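Local atomic coordinates of HIT family hydrolase (Legionella pneumophila subsp. pneumophila, PDB entry 6D6J), a protein that probably hydrolyses phosphate-linked nucleotide substrates, as a zinc-binding member of the histidine triad (HIT) family. Residues H45-P50 with H107-G112; I54-D59 with N94-G99; V26-N31 with I49-I54; P40-H45 with G112-T117. All coordinates share one frame; numbering follows the deposited sequence.

From the N terminus, the end of strand 25-28 and the turn after it, residues 26-31, are met by 49-54, where contact 3 closes the first and shortest loop, beside the zinc site. Before that loop shuts, residues 40-45 have opened contact 4, so contacts 3 and 4 cross; contact 4 closes last, at 112-117. Contact 1 starts at H45 and lies wholly within its span, pairing the neighbouring strands 44-50 and 108-112. Within contact 1 in turn sits contact 2, tying the loop before helix 62-81 to the end of strand 89-95. Strand 44-50 thus serves contacts 1, 3 and 4, while contacts 1, 2 and 4 also reach the second subunit.

Contact 1 of 4, residues H45-P50 with H107-G112; sequences HLLIIP and HLHLLG
Neighbouring strands 44-50 and 108-112 of the antiparallel sheet meet here, with H45 opposite L111, L46 opposite L110, L47 opposite H109 and I48 opposite L108. L46 and L110 form a hydrogen-bonded pair, L46 N lying 2.8 Å from L110 O with the return bond from L110 N to L46 O, and I48 pairs with L108 in the same way. Their four side chains share one face: L46 packs on L78, and I48 and L108 on A75, of helix 62-81, while L110 leans on Y89 and L91 of strand 89-95. Branched aliphatic groups suit this buried layer: I48 CD1 reaches L110 CB at 3.9 Å, and L46 CD1 lies alongside L110 CD2.

The opposite face carries H45, L47, H109 and L111. Residues H105 to H109 make up the predicted histidine triad motif, in which H107 is the predicted nucleotidyl-accepting residue. H45 NE2 and H109 ND1 are 2.9 Å apart in a nearly straight hydrogen bond (169°). The two rings meet rim to rim, their planes at 53°, so neither covers the other. L111 CD2 instead sits over the centre of the H45 ring, 3.7 Å above its plane, in a CH-pi contact. L47 lies beside H109, and its CD2 comes within 3.4 Å of H109 ND1. H107 CB rests on I49 CG2 at 3.6 Å. With chi1 at 48°, the H107 ring stands between its own backbone N and carbonyl carbon, and ND1 bonds to H105 O. F13 meets this ring edge-to-face, and W118 of the second subunit packs against H45 and H109.

Contact 2 of 4, residues I54-D59 with N94-G99; sequences IATIND and NVNSGG
Water 2 accepts an N-H from each of two asparagines, N58 ND2 at 2.9 Å and N96 ND2 at 3.0 Å. The short 3-10 turn 57-59, just before helix 62-81, is thereby joined to the end of strand 89-95, at the sheet edge that continues into the second subunit of the HIT dimer. Both ND2 atoms also donate to S85 O of that subunit, and N58 OD1 accepts from its Y89 OH. The two amides, with planes 55° apart, do not bond to each other: their ND2 atoms, both donors, stand 3.5 Å apart. Amides suit this seam because each can reach water and the neighbouring subunit at once.

Next to the polar groups V95 supplies the apolar contact with both its branches. CG2 meets I57 CG1 at 3.7 Å, the two side chains crossing at about a right angle, whereas CG1, held anti to the backbone N (chi1 -171°), lies against the amide of N58. A second solvent bridge runs through water 1, which accepts from I57 N at 3.0 Å and lies 2.8 Å from N94 O, to which it can donate.

T56 suits the start of the turn because its two branches do different work. Its methyl CG2 touches N96 OD1, while its hydroxyl OG1 donates to D59 OD1 at 2.8 Å, approaching from above the carboxylate plane, 59° out of it.

Contact 3 of 4, residues V26-N31 with I49-I54; sequences VFEDKN and IPKKHI. With ZN (zinc ion), chain G.
Among the flat groups, the carboxylate of E28 receives K51 NZ on the anti lone pair of OE2, the one turned away from OE1, in a salt bridge of 2.8 Å; the F27 ring has D29 OD2 at its edge, in plane; and the H53 ring holds the zinc ion through ND1 at 2.1 Å. C11, C14 and H105 complete that metal site.

K51 follows the end of strand 44-50 and faces the hairpin between strands 25-28 and 32-36. Its chain is extended beyond CG, just the shape needed to run along the turn: CD passes 3.7 Å from K30 O, and NZ arrives 2.8 Å from D29 O as well as at E28. A lysine fits because its long aliphatic part follows the backbone while its ammonium joins a carboxylate and a carbonyl. The E28 side chain crosses it at about a right angle.

Inside the hairpin D29 forms an Asx turn, OD1 accepting from N31 N at 2.8 Å; the same oxygen takes I32 N. Earlier, V26 and F27 both face A34 in a classic beta bulge. N31 O then accepts from K51 N at 2.9 Å. Water 3 donates to N31 O and accepts from K52 N, extending the link by one residue.

With two oxygen partners fixing its end, the K51 ammonium probably stays protonated, and D29, whose OD1 is 5.9 Å from NZ, would add to the negative potential around it.

Contact 4 of 4, residues P40-H45 with G112-T117; sequences PQAPTH and GGRQMT
T44 and G112 form an antiparallel hydrogen-bonded pair, T44 N lying 3.0 Å from G112 O, with the return bond from G112 N to T44 O. P43 CD and A42 CB both close on G112 O, at 3.3 and 3.4 Å. G113 then turns the chain with a positive phi of 93°, and, having no side chain, it leaves room for the P43 ring, whose CG lies against its carbonyl oxygen.

These residues lie where strand 44-50 begins and strand 108-112 ends in the HIT sheet. P43 and G113 are still close, their CA atoms 5.0 Å apart, and the backbones part only beyond them. R114 bridges the gap: extended from CG to NE, it runs across the P43 ring at about a right angle and brings NH2 to Q41 O at 2.9 Å, in the guanidinium plane and nearly straight (169°). Water 4 accepts from its NE at 2.8 Å. M116 SD sits over one face of the guanidinium, 3.6 Å above its plane and offset toward the rim. Arginine suits the site because its several N-H groups serve different partners: NH1 bonds to Q115 O and makes a salt bridge to the carboxy terminus, G121 OXT, of the second subunit. On the 40-45 side, Q41 N donates in the ring plane of H45 to ND1, 2.9 Å away, which, with the bond of NE2 to H109, holds the rotation of that imidazole.

Contact 1 of 4, residues H45-P50 with H107-G112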
loop_
_atom_site.group_PDB
_atom_site.type_symbol
_atom_site.label_atom_id
_atom_site.label_comp_id
_atom_site.label_asym_id
_atom_site.label_seq_id
_atom_site.Cartn_x
_atom_site.Cartn_y
_atom_site.Cartn_z
ATOM N N HIS B 45 13.588 -6.568 -1.740
ATOM C CA HIS B 45 12.554 -5.797 -2.433
ATOM C C HIS B 45 11.753 -6.756 -3.308
ATOM O O HIS B 45 12.250 -7.269 -4.321
ATOM C CB HIS B 45 13.206 -4.674 -3.239
ATOM C CG HIS B 45 12.250 -3.721 -3.879
ATOM N ND1 HIS B 45 12.693 -2.540 -4.437
ATOM C CD2 HIS B 45 10.913 -3.777 -4.101
ATOM C CE1 HIS B 45 11.666 -1.906 -4.972
ATOM N NE2 HIS B 45 10.571 -2.625 -4.773
ATOM N N LEU B 46 10.511 -7.005 -2.913
ATOM C CA LEU B 46 9.642 -7.956 -3.588
ATOM C C LEU B 46 8.456 -7.219 -4.195
ATOM O O LEU B 46 8.071 -6.135 -3.745
ATOM C CB LEU B 46 9.181 -9.050 -2.610
ATOM C CG LEU B 46 10.356 -9.783 -1.931
ATOM C CD1 LEU B 46 9.892 -10.679 -0.802
ATOM C CD2 LEU B 46 11.193 -10.581 -2.931
ATOM N N LEU B 47 7.872 -7.834 -5.217
ATOM C CA LEU B 47 6.692 -7.323 -5.903
ATOM C C LEU B 47 5.598 -8.375 -5.816
ATOM O O LEU B 47 5.853 -9.557 -6.073
ATOM C CB LEU B 47 7.010 -7.078 -7.385
ATOM C CG LEU B 47 8.136 -6.070 -7.616
ATOM C CD1 LEU B 47 8.546 -6.010 -9.078
ATOM C CD2 LEU B 47 7.736 -4.699 -7.114
ATOM N N ILE B 48 4.388 -7.961 -5.443
ATOM C CA ILE B 48 3.236 -8.859 -5.367
ATOM C C ILE B 48 2.226 -8.357 -6.387
ATOM O O ILE B 48 1.816 -7.186 -6.342
ATOM C CB ILE B 48 2.627 -8.936 -3.949
ATOM C CG1 ILE B 48 3.675 -9.299 -2.865
ATOM C CG2 ILE B 48 1.508 -9.984 -3.927
ATOM C CD1 ILE B 48 4.508 -8.158 -2.318
ATOM N N ILE B 49 1.856 -9.223 -7.327
ATOM C CA ILE B 49 1.003 -8.820 -8.452
ATOM C C ILE B 49 -0.205 -9.737 -8.580
ATOM O O ILE B 49 -0.134 -10.931 -8.234
ATOM C CB ILE B 49 1.765 -8.774 -9.796
ATOM C CG1 ILE B 49 2.135 -10.183 -10.320
ATOM C CG2 ILE B 49 2.977 -7.874 -9.689
ATOM C CD1 ILE B 49 2.572 -10.175 -11.769
ATOM N N PRO B 50 -1.313 -9.240 -9.118
ATOM C CA PRO B 50 -2.340 -10.157 -9.625
ATOM C C PRO B 50 -1.861 -10.811 -10.914
ATOM O O PRO B 50 -1.127 -10.207 -11.702
ATOM C CB PRO B 50 -3.523 -9.222 -9.907
ATOM C CG PRO B 50 -2.883 -7.920 -10.319
ATOM C CD PRO B 50 -1.570 -7.843 -9.528
ATOM N N HIS B 107 1.105 -3.560 -8.947
ATOM C CA HIS B 107 2.104 -4.284 -8.177
ATOM C C HIS B 107 2.261 -3.607 -6.831
ATOM O O HIS B 107 2.360 -2.384 -6.741
ATOM C CB HIS B 107 3.456 -4.364 -8.906
ATOM C CG HIS B 107 3.942 -3.055 -9.457
ATOM N ND1 HIS B 107 3.394 -2.476 -10.582
ATOM C CD2 HIS B 107 4.975 -2.260 -9.091
ATOM C CE1 HIS B 107 4.046 -1.362 -10.866
ATOM N NE2 HIS B 107 5.005 -1.201 -9.971
ATOM N N LEU B 108 2.287 -4.411 -5.787
ATOM C CA LEU B 108 2.586 -3.928 -4.446
ATOM C C LEU B 108 4.071 -4.152 -4.172
ATOM O O LEU B 108 4.567 -5.283 -4.291
ATOM C CB LEU B 108 1.741 -4.690 -3.427
ATOM C CG LEU B 108 1.898 -4.296 -1.956
ATOM C CD1 LEU B 108 1.645 -2.806 -1.786
ATOM C CD2 LEU B 108 0.885 -5.081 -1.132
ATOM N N HIS B 109 4.780 -3.081 -3.802
ATOM C CA HIS B 109 6.180 -3.197 -3.415
ATOM C C HIS B 109 6.280 -3.559 -1.944
ATOM O O HIS B 109 5.600 -2.961 -1.103
ATOM C CB HIS B 109 6.898 -1.858 -3.562
ATOM C CG HIS B 109 6.972 -1.338 -4.953
ATOM N ND1 HIS B 109 8.039 -1.601 -5.790
ATOM C CD2 HIS B 109 6.137 -0.523 -5.637
ATOM C CE1 HIS B 109 7.830 -1.002 -6.949
ATOM N NE2 HIS B 109 6.697 -0.322 -6.872
ATOM N N LEU B 110 7.154 -4.515 -1.634
ATOM C CA LEU B 110 7.476 -4.897 -0.263
ATOM C C LEU B 110 8.970 -4.663 -0.082
ATOM O O LEU B 110 9.786 -5.333 -0.729
ATOM C CB LEU B 110 7.105 -6.362 -0.032
ATOM C CG LEU B 110 7.698 -7.086 1.181
ATOM C CD1 LEU B 110 7.441 -6.372 2.489
ATOM C CD2 LEU B 110 7.158 -8.505 1.224
ATOM N N LEU B 111 9.329 -3.700 0.764
ATOM C CA LEU B 111 10.722 -3.285 0.947
ATOM C C LEU B 111 11.128 -3.485 2.398
ATOM O O LEU B 111 10.432 -3.021 3.309
ATOM C CB LEU B 111 10.891 -1.796 0.618
ATOM C CG LEU B 111 10.475 -1.364 -0.787
ATOM C CD1 LEU B 111 9.141 -0.633 -0.766
ATOM C CD2 LEU B 111 11.563 -0.497 -1.433
ATOM N N GLY B 112 12.257 -4.149 2.620
ATOM C CA GLY B 112 12.751 -4.294 3.974
ATOM C C GLY B 112 14.224 -4.613 4.009
ATOM O O GLY B 112 14.925 -4.550 2.993
#

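Contact 2 of 4, residues I54-D59 with N94-G99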
loop_
_atom_site.group_PDB
_atom_site.type_symbol
_atom_site.label_atom_id
_atom_site.label_comp_id
_atom_site.label_asym_id
_atom_site.label_seq_id
_atom_site.Cartn_x
_atom_site.Cartn_y
_atom_site.Cartn_z
ATOM N N ILE B 54 -4.402 -5.702 -14.619
ATOM C CA ILE B 54 -5.108 -4.488 -14.227
ATOM C C ILE B 54 -4.052 -3.396 -14.267
ATOM O O ILE B 54 -2.997 -3.546 -13.649
ATOM C CB ILE B 54 -5.710 -4.606 -12.811
ATOM C CG1 ILE B 54 -6.656 -5.816 -12.691
ATOM C CG2 ILE B 54 -6.414 -3.310 -12.453
ATOM C CD1 ILE B 54 -7.101 -6.096 -11.251
ATOM N N ALA B 55 -4.316 -2.307 -14.998
ATOM C CA ALA B 55 -3.240 -1.369 -15.312
ATOM C C ALA B 55 -2.794 -0.557 -14.100
ATOM O O ALA B 55 -1.591 -0.420 -13.849
ATOM C CB ALA B 55 -3.646 -0.419 -16.440
ATOM N N THR B 56 -3.744 0.055 -13.384
ATOM C CA THR B 56 -3.435 0.917 -12.243
ATOM C C THR B 56 -4.459 0.694 -11.138
ATOM O O THR B 56 -5.527 0.113 -11.357
ATOM C CB THR B 56 -3.455 2.419 -12.589
ATOM O OG1 THR B 56 -4.812 2.863 -12.701
ATOM C CG2 THR B 56 -2.681 2.734 -13.868
ATOM N N ILE B 57 -4.152 1.218 -9.946
ATOM C CA ILE B 57 -5.116 1.165 -8.849
ATOM C C ILE B 57 -6.427 1.828 -9.244
ATOM O O ILE B 57 -7.493 1.432 -8.762
ATOM C CB ILE B 57 -4.508 1.822 -7.588
ATOM C CG1 ILE B 57 -3.298 1.017 -7.075
ATOM C CG2 ILE B 57 -5.558 2.029 -6.490
ATOM C CD1 ILE B 57 -3.625 -0.380 -6.543
ATOM N N ASN B 58 -6.380 2.852 -10.110
ATOM C CA ASN B 58 -7.617 3.521 -10.512
ATOM C C ASN B 58 -8.563 2.593 -11.256
ATOM O O ASN B 58 -9.758 2.892 -11.348
ATOM C CB ASN B 58 -7.328 4.721 -11.418
ATOM C CG ASN B 58 -6.507 5.781 -10.739
ATOM O OD1 ASN B 58 -6.610 5.993 -9.535
ATOM N ND2 ASN B 58 -5.667 6.450 -11.507
ATOM N N ASP B 59 -8.052 1.489 -11.793
ATOM C CA ASP B 59 -8.837 0.543 -12.567
ATOM C C ASP B 59 -9.364 -0.605 -11.727
ATOM O O ASP B 59 -9.990 -1.512 -12.282
ATOM C CB ASP B 59 -8.004 0.040 -13.739
ATOM C CG ASP B 59 -7.439 1.186 -14.540
ATOM O OD1 ASP B 59 -6.190 1.344 -14.609
ATOM O OD2 ASP B 59 -8.256 1.999 -15.015
ATOM N N ASN B 94 2.376 2.469 -6.234
ATOM C CA ASN B 94 2.550 3.671 -7.039
ATOM C C ASN B 94 1.430 3.730 -8.063
ATOM O O ASN B 94 1.056 2.702 -8.633
ATOM C CB ASN B 94 3.877 3.609 -7.784
ATOM C CG ASN B 94 5.067 3.743 -6.858
ATOM O OD1 ASN B 94 4.937 4.166 -5.708
ATOM N ND2 ASN B 94 6.249 3.433 -7.374
ATOM N N VAL B 95 0.910 4.928 -8.323
ATOM C CA VAL B 95 -0.185 5.084 -9.277
ATOM C C VAL B 95 0.168 6.178 -10.274
ATOM O O VAL B 95 0.259 7.362 -9.908
ATOM C CB VAL B 95 -1.533 5.359 -8.592
ATOM C CG1 VAL B 95 -2.665 5.292 -9.624
ATOM C CG2 VAL B 95 -1.765 4.352 -7.465
ATOM N N ASN B 96 0.343 5.784 -11.533
ATOM C CA ASN B 96 0.631 6.684 -12.646
ATOM C C ASN B 96 2.007 7.337 -12.532
ATOM O O ASN B 96 2.738 7.116 -11.561
ATOM C CB ASN B 96 -0.532 7.652 -12.921
ATOM C CG ASN B 96 -1.648 6.964 -13.665
ATOM O OD1 ASN B 96 -1.374 6.091 -14.483
ATOM N ND2 ASN B 96 -2.898 7.315 -13.375
ATOM N N SER B 97 2.389 8.117 -13.535
ATOM C CA SER B 97 3.767 8.586 -13.600
ATOM C C SER B 97 4.117 9.459 -12.402
ATOM O O SER B 97 5.220 9.354 -11.857
ATOM C CB SER B 97 4.023 9.326 -14.917
ATOM O OG SER B 97 5.400 9.647 -15.045
ATOM N N GLY B 98 3.201 10.334 -11.976
ATOM C CA GLY B 98 3.483 11.193 -10.842
ATOM C C GLY B 98 3.632 10.432 -9.546
ATOM O O GLY B 98 4.259 10.938 -8.606
ATOM N N GLY B 99 3.056 9.229 -9.466
ATOM C CA GLY B 99 3.249 8.353 -8.327
ATOM C C GLY B 99 4.455 7.456 -8.435
ATOM O O GLY B 99 4.736 6.718 -7.488
HETATM O O HOH W 1 -1.143 1.648 -9.975
HETATM O O HOH W 2 -5.445 6.118 -14.360
#

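Contact 3 of 4, residues V26-N31 with I49-I54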
loop_
_atom_site.group_PDB
_atom_site.type_symbol
_atom_site.label_atom_id
_atom_site.label_comp_id
_atom_site.label_asym_id
_atom_site.label_seq_id
_atom_site.Cartn_x
_atom_site.Cartn_y
_atom_site.Cartn_z
ATOM N N VAL B 26 8.851 -16.009 -5.576
ATOM C CA VAL B 26 8.870 -16.373 -4.166
ATOM C C VAL B 26 7.512 -16.818 -3.656
ATOM O O VAL B 26 7.430 -17.364 -2.544
ATOM C CB VAL B 26 9.457 -15.241 -3.297
ATOM C CG1 VAL B 26 10.897 -14.964 -3.713
ATOM C CG2 VAL B 26 8.616 -13.978 -3.405
ATOM N N PHE B 27 6.445 -16.631 -4.429
ATOM C CA PHE B 27 5.136 -17.113 -4.032
ATOM C C PHE B 27 4.277 -17.216 -5.273
ATOM O O PHE B 27 4.335 -16.346 -6.141
ATOM C CB PHE B 27 4.434 -16.196 -3.019
ATOM C CG PHE B 27 3.018 -16.631 -2.733
ATOM C CD1 PHE B 27 2.757 -17.652 -1.809
ATOM C CD2 PHE B 27 1.950 -16.088 -3.440
ATOM C CE1 PHE B 27 1.449 -18.095 -1.583
ATOM C CE2 PHE B 27 0.657 -16.525 -3.217
ATOM C CZ PHE B 27 0.407 -17.521 -2.291
ATOM N N GLU B 28 3.425 -18.238 -5.315
ATOM C CA GLU B 28 2.425 -18.303 -6.364
ATOM C C GLU B 28 1.196 -19.046 -5.857
ATOM O O GLU B 28 1.314 -20.082 -5.199
ATOM C CB GLU B 28 2.990 -19.000 -7.602
ATOM C CG GLU B 28 2.025 -19.084 -8.761
ATOM C CD GLU B 28 2.674 -19.607 -10.031
ATOM O OE1 GLU B 28 3.830 -20.094 -9.983
ATOM O OE2 GLU B 28 2.025 -19.514 -11.084
ATOM N N ASP B 29 0.016 -18.497 -6.151
ATOM C CA ASP B 29 -1.218 -19.267 -5.990
ATOM C C ASP B 29 -2.051 -19.092 -7.250
ATOM O O ASP B 29 -1.523 -18.648 -8.278
ATOM C CB ASP B 29 -1.943 -18.956 -4.657
ATOM C CG ASP B 29 -2.605 -17.577 -4.611
ATOM O OD1 ASP B 29 -2.747 -16.889 -5.655
ATOM O OD2 ASP B 29 -3.008 -17.169 -3.501
ATOM N N LYS B 30 -3.333 -19.455 -7.210
ATOM C CA LYS B 30 -4.131 -19.401 -8.435
ATOM C C LYS B 30 -4.337 -17.984 -8.957
ATOM O O LYS B 30 -4.632 -17.816 -10.143
ATOM C CB LYS B 30 -5.508 -20.026 -8.198
ATOM C CG LYS B 30 -5.485 -21.436 -7.644
ATOM C CD LYS B 30 -5.027 -22.435 -8.665
ATOM C CE LYS B 30 -5.350 -23.843 -8.185
ATOM N NZ LYS B 30 -5.328 -24.808 -9.310
ATOM N N ASN B 31 -4.189 -16.967 -8.109
ATOM C CA ASN B 31 -4.536 -15.598 -8.475
ATOM C C ASN B 31 -3.406 -14.595 -8.380
ATOM O O ASN B 31 -3.519 -13.515 -8.967
ATOM C CB ASN B 31 -5.663 -15.102 -7.569
ATOM C CG ASN B 31 -6.850 -15.987 -7.645
ATOM O OD1 ASN B 31 -7.443 -16.118 -8.703
ATOM N ND2 ASN B 31 -7.180 -16.643 -6.540
ATOM N N ILE B 49 1.856 -9.223 -7.327
ATOM C CA ILE B 49 1.003 -8.820 -8.452
ATOM C C ILE B 49 -0.205 -9.737 -8.580
ATOM O O ILE B 49 -0.134 -10.931 -8.234
ATOM C CB ILE B 49 1.765 -8.774 -9.796
ATOM C CG1 ILE B 49 2.135 -10.183 -10.320
ATOM C CG2 ILE B 49 2.977 -7.874 -9.689
ATOM C CD1 ILE B 49 2.572 -10.175 -11.769
ATOM N N PRO B 50 -1.313 -9.240 -9.118
ATOM C CA PRO B 50 -2.340 -10.157 -9.625
ATOM C C PRO B 50 -1.861 -10.811 -10.914
ATOM O O PRO B 50 -1.127 -10.207 -11.702
ATOM C CB PRO B 50 -3.523 -9.222 -9.907
ATOM C CG PRO B 50 -2.883 -7.920 -10.319
ATOM C CD PRO B 50 -1.570 -7.843 -9.528
ATOM N N LYS B 51 -2.298 -12.053 -11.149
ATOM C CA LYS B 51 -2.084 -12.645 -12.468
ATOM C C LYS B 51 -2.974 -11.979 -13.520
ATOM O O LYS B 51 -2.572 -11.827 -14.676
ATOM C CB LYS B 51 -2.285 -14.159 -12.383
ATOM C CG LYS B 51 -1.200 -14.867 -11.582
ATOM C CD LYS B 51 -1.490 -16.370 -11.477
ATOM C CE LYS B 51 -0.304 -17.120 -10.951
ATOM N NZ LYS B 51 -0.590 -18.581 -10.902
ATOM N N LYS B 52 -4.174 -11.554 -13.138
ATOM C CA LYS B 52 -5.018 -10.739 -14.008
ATOM C C LYS B 52 -4.334 -9.404 -14.309
ATOM O O LYS B 52 -3.758 -8.769 -13.418
ATOM C CB LYS B 52 -6.352 -10.462 -13.287
ATOM C CG LYS B 52 -7.323 -9.562 -14.070
ATOM C CD LYS B 52 -8.623 -9.421 -13.332
ATOM C CE LYS B 52 -9.613 -8.582 -14.090
ATOM N NZ LYS B 52 -10.945 -8.638 -13.453
ATOM N N HIS B 53 -4.408 -8.961 -15.569
ATOM C CA HIS B 53 -3.868 -7.662 -15.942
ATOM C C HIS B 53 -4.835 -6.552 -15.545
ATOM O O HIS B 53 -5.951 -6.463 -16.069
ATOM C CB HIS B 53 -3.586 -7.604 -17.439
ATOM C CG HIS B 53 -3.000 -6.300 -17.862
ATOM N ND1 HIS B 53 -1.646 -6.029 -17.792
ATOM C CD2 HIS B 53 -3.594 -5.170 -18.306
ATOM C CE1 HIS B 53 -1.436 -4.790 -18.200
ATOM N NE2 HIS B 53 -2.600 -4.245 -18.508
ATOM N N ILE B 54 -4.402 -5.702 -14.619
ATOM C CA ILE B 54 -5.108 -4.488 -14.227
ATOM C C ILE B 54 -4.052 -3.396 -14.267
ATOM O O ILE B 54 -2.997 -3.546 -13.649
ATOM C CB ILE B 54 -5.710 -4.606 -12.811
ATOM C CG1 ILE B 54 -6.656 -5.816 -12.691
ATOM C CG2 ILE B 54 -6.414 -3.310 -12.453
ATOM C CD1 ILE B 54 -7.101 -6.096 -11.251
HETATM ZN ZN ZN G . -0.012 -7.233 -17.361
HETATM O O HOH W 3 -5.441 -12.324 -10.612
#

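Contact 4 of 4, residues P40-H45 with G112-T117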
loop_
_atom_site.group_PDB
_atom_site.type_symbol
_atom_site.label_atom_id
_atom_site.label_comp_id
_atom_site.label_asym_id
_atom_site.label_seq_id
_atom_site.Cartn_x
_atom_site.Cartn_y
_atom_site.Cartn_z
ATOM N N PRO B 40 16.361 -3.640 -6.857
ATOM C CA PRO B 40 15.893 -3.510 -5.475
ATOM C C PRO B 40 16.358 -2.201 -4.854
ATOM O O PRO B 40 17.502 -1.769 -5.027
ATOM C CB PRO B 40 16.528 -4.724 -4.779
ATOM C CG PRO B 40 17.765 -5.011 -5.605
ATOM C CD PRO B 40 17.306 -4.761 -7.020
ATOM N N GLN B 41 15.442 -1.571 -4.128
ATOM C CA GLN B 41 15.682 -0.297 -3.465
ATOM C C GLN B 41 15.968 -0.458 -1.984
ATOM O O GLN B 41 16.169 0.541 -1.286
ATOM C CB GLN B 41 14.475 0.621 -3.668
ATOM C CG GLN B 41 14.179 0.914 -5.136
ATOM C CD GLN B 41 15.320 1.607 -5.822
ATOM O OE1 GLN B 41 15.691 2.728 -5.457
ATOM N NE2 GLN B 41 15.881 0.952 -6.832
ATOM N N ALA B 42 15.942 -1.689 -1.493
ATOM C CA ALA B 42 16.262 -2.036 -0.118
ATOM C C ALA B 42 16.881 -3.421 -0.171
ATOM O O ALA B 42 16.814 -4.096 -1.208
ATOM C CB ALA B 42 14.993 -2.030 0.746
ATOM N N PRO B 43 17.488 -3.884 0.927
ATOM C CA PRO B 43 18.183 -5.180 0.855
ATOM C C PRO B 43 17.293 -6.330 0.417
ATOM O O PRO B 43 17.796 -7.257 -0.230
ATOM C CB PRO B 43 18.793 -5.335 2.257
ATOM C CG PRO B 43 19.080 -3.900 2.664
ATOM C CD PRO B 43 17.843 -3.164 2.172
ATOM N N THR B 44 16.000 -6.305 0.753
ATOM C CA THR B 44 15.009 -7.181 0.134
ATOM C C THR B 44 13.919 -6.311 -0.475
ATOM O O THR B 44 13.370 -5.425 0.199
ATOM C CB THR B 44 14.389 -8.158 1.146
ATOM O OG1 THR B 44 15.398 -9.061 1.599
ATOM C CG2 THR B 44 13.238 -8.976 0.543
ATOM N N HIS B 45 13.588 -6.568 -1.740
ATOM C CA HIS B 45 12.554 -5.797 -2.433
ATOM C C HIS B 45 11.753 -6.756 -3.308
ATOM O O HIS B 45 12.250 -7.269 -4.321
ATOM C CB HIS B 45 13.206 -4.674 -3.239
ATOM C CG HIS B 45 12.250 -3.721 -3.879
ATOM N ND1 HIS B 45 12.693 -2.540 -4.437
ATOM C CD2 HIS B 45 10.913 -3.777 -4.101
ATOM C CE1 HIS B 45 11.666 -1.906 -4.972
ATOM N NE2 HIS B 45 10.571 -2.625 -4.773
ATOM N N GLY B 112 12.257 -4.149 2.620
ATOM C CA GLY B 112 12.751 -4.294 3.974
ATOM C C GLY B 112 14.224 -4.613 4.009
ATOM O O GLY B 112 14.925 -4.550 2.993
ATOM N N GLY B 113 14.701 -4.940 5.213
ATOM C CA GLY B 113 16.088 -5.288 5.420
ATOM C C GLY B 113 16.957 -4.128 5.818
ATOM O O GLY B 113 18.162 -4.311 5.994
ATOM N N ARG B 114 16.387 -2.936 5.926
ATOM C CA ARG B 114 17.045 -1.775 6.492
ATOM C C ARG B 114 15.962 -0.892 7.089
ATOM O O ARG B 114 14.766 -1.103 6.866
ATOM C CB ARG B 114 17.815 -0.979 5.433
ATOM C CG ARG B 114 16.935 -0.363 4.345
ATOM C CD ARG B 114 17.729 0.653 3.526
ATOM N NE ARG B 114 17.060 1.024 2.272
ATOM C CZ ARG B 114 16.133 1.979 2.159
ATOM N NH1 ARG B 114 15.723 2.655 3.229
ATOM N NH2 ARG B 114 15.595 2.250 0.974
ATOM N N GLN B 115 16.385 0.116 7.836
ATOM C CA GLN B 115 15.453 1.142 8.288
ATOM C C GLN B 115 14.907 1.902 7.078
ATOM O O GLN B 115 15.672 2.429 6.257
ATOM C CB GLN B 115 16.160 2.109 9.244
ATOM C CG GLN B 115 15.251 3.236 9.719
ATOM C CD GLN B 115 14.156 2.722 10.637
ATOM O OE1 GLN B 115 14.440 2.076 11.642
ATOM N NE2 GLN B 115 12.907 2.997 10.295
ATOM N N MET B 116 13.586 1.948 6.955
ATOM C CA MET B 116 12.937 2.770 5.941
ATOM C C MET B 116 12.744 4.165 6.525
ATOM O O MET B 116 12.431 4.312 7.709
ATOM C CB MET B 116 11.600 2.136 5.538
ATOM C CG MET B 116 11.752 0.661 5.092
ATOM S SD MET B 116 12.912 0.380 3.741
ATOM C CE MET B 116 12.160 1.333 2.422
ATOM N N THR B 117 12.942 5.190 5.698
ATOM C CA THR B 117 13.024 6.567 6.180
ATOM C C THR B 117 11.853 7.393 5.656
ATOM O O THR B 117 11.032 6.938 4.846
ATOM C CB THR B 117 14.373 7.200 5.801
ATOM O OG1 THR B 117 14.472 7.273 4.375
ATOM C CG2 THR B 117 15.534 6.382 6.354
HETATM O O HOH W 4 19.087 0.215 0.452
#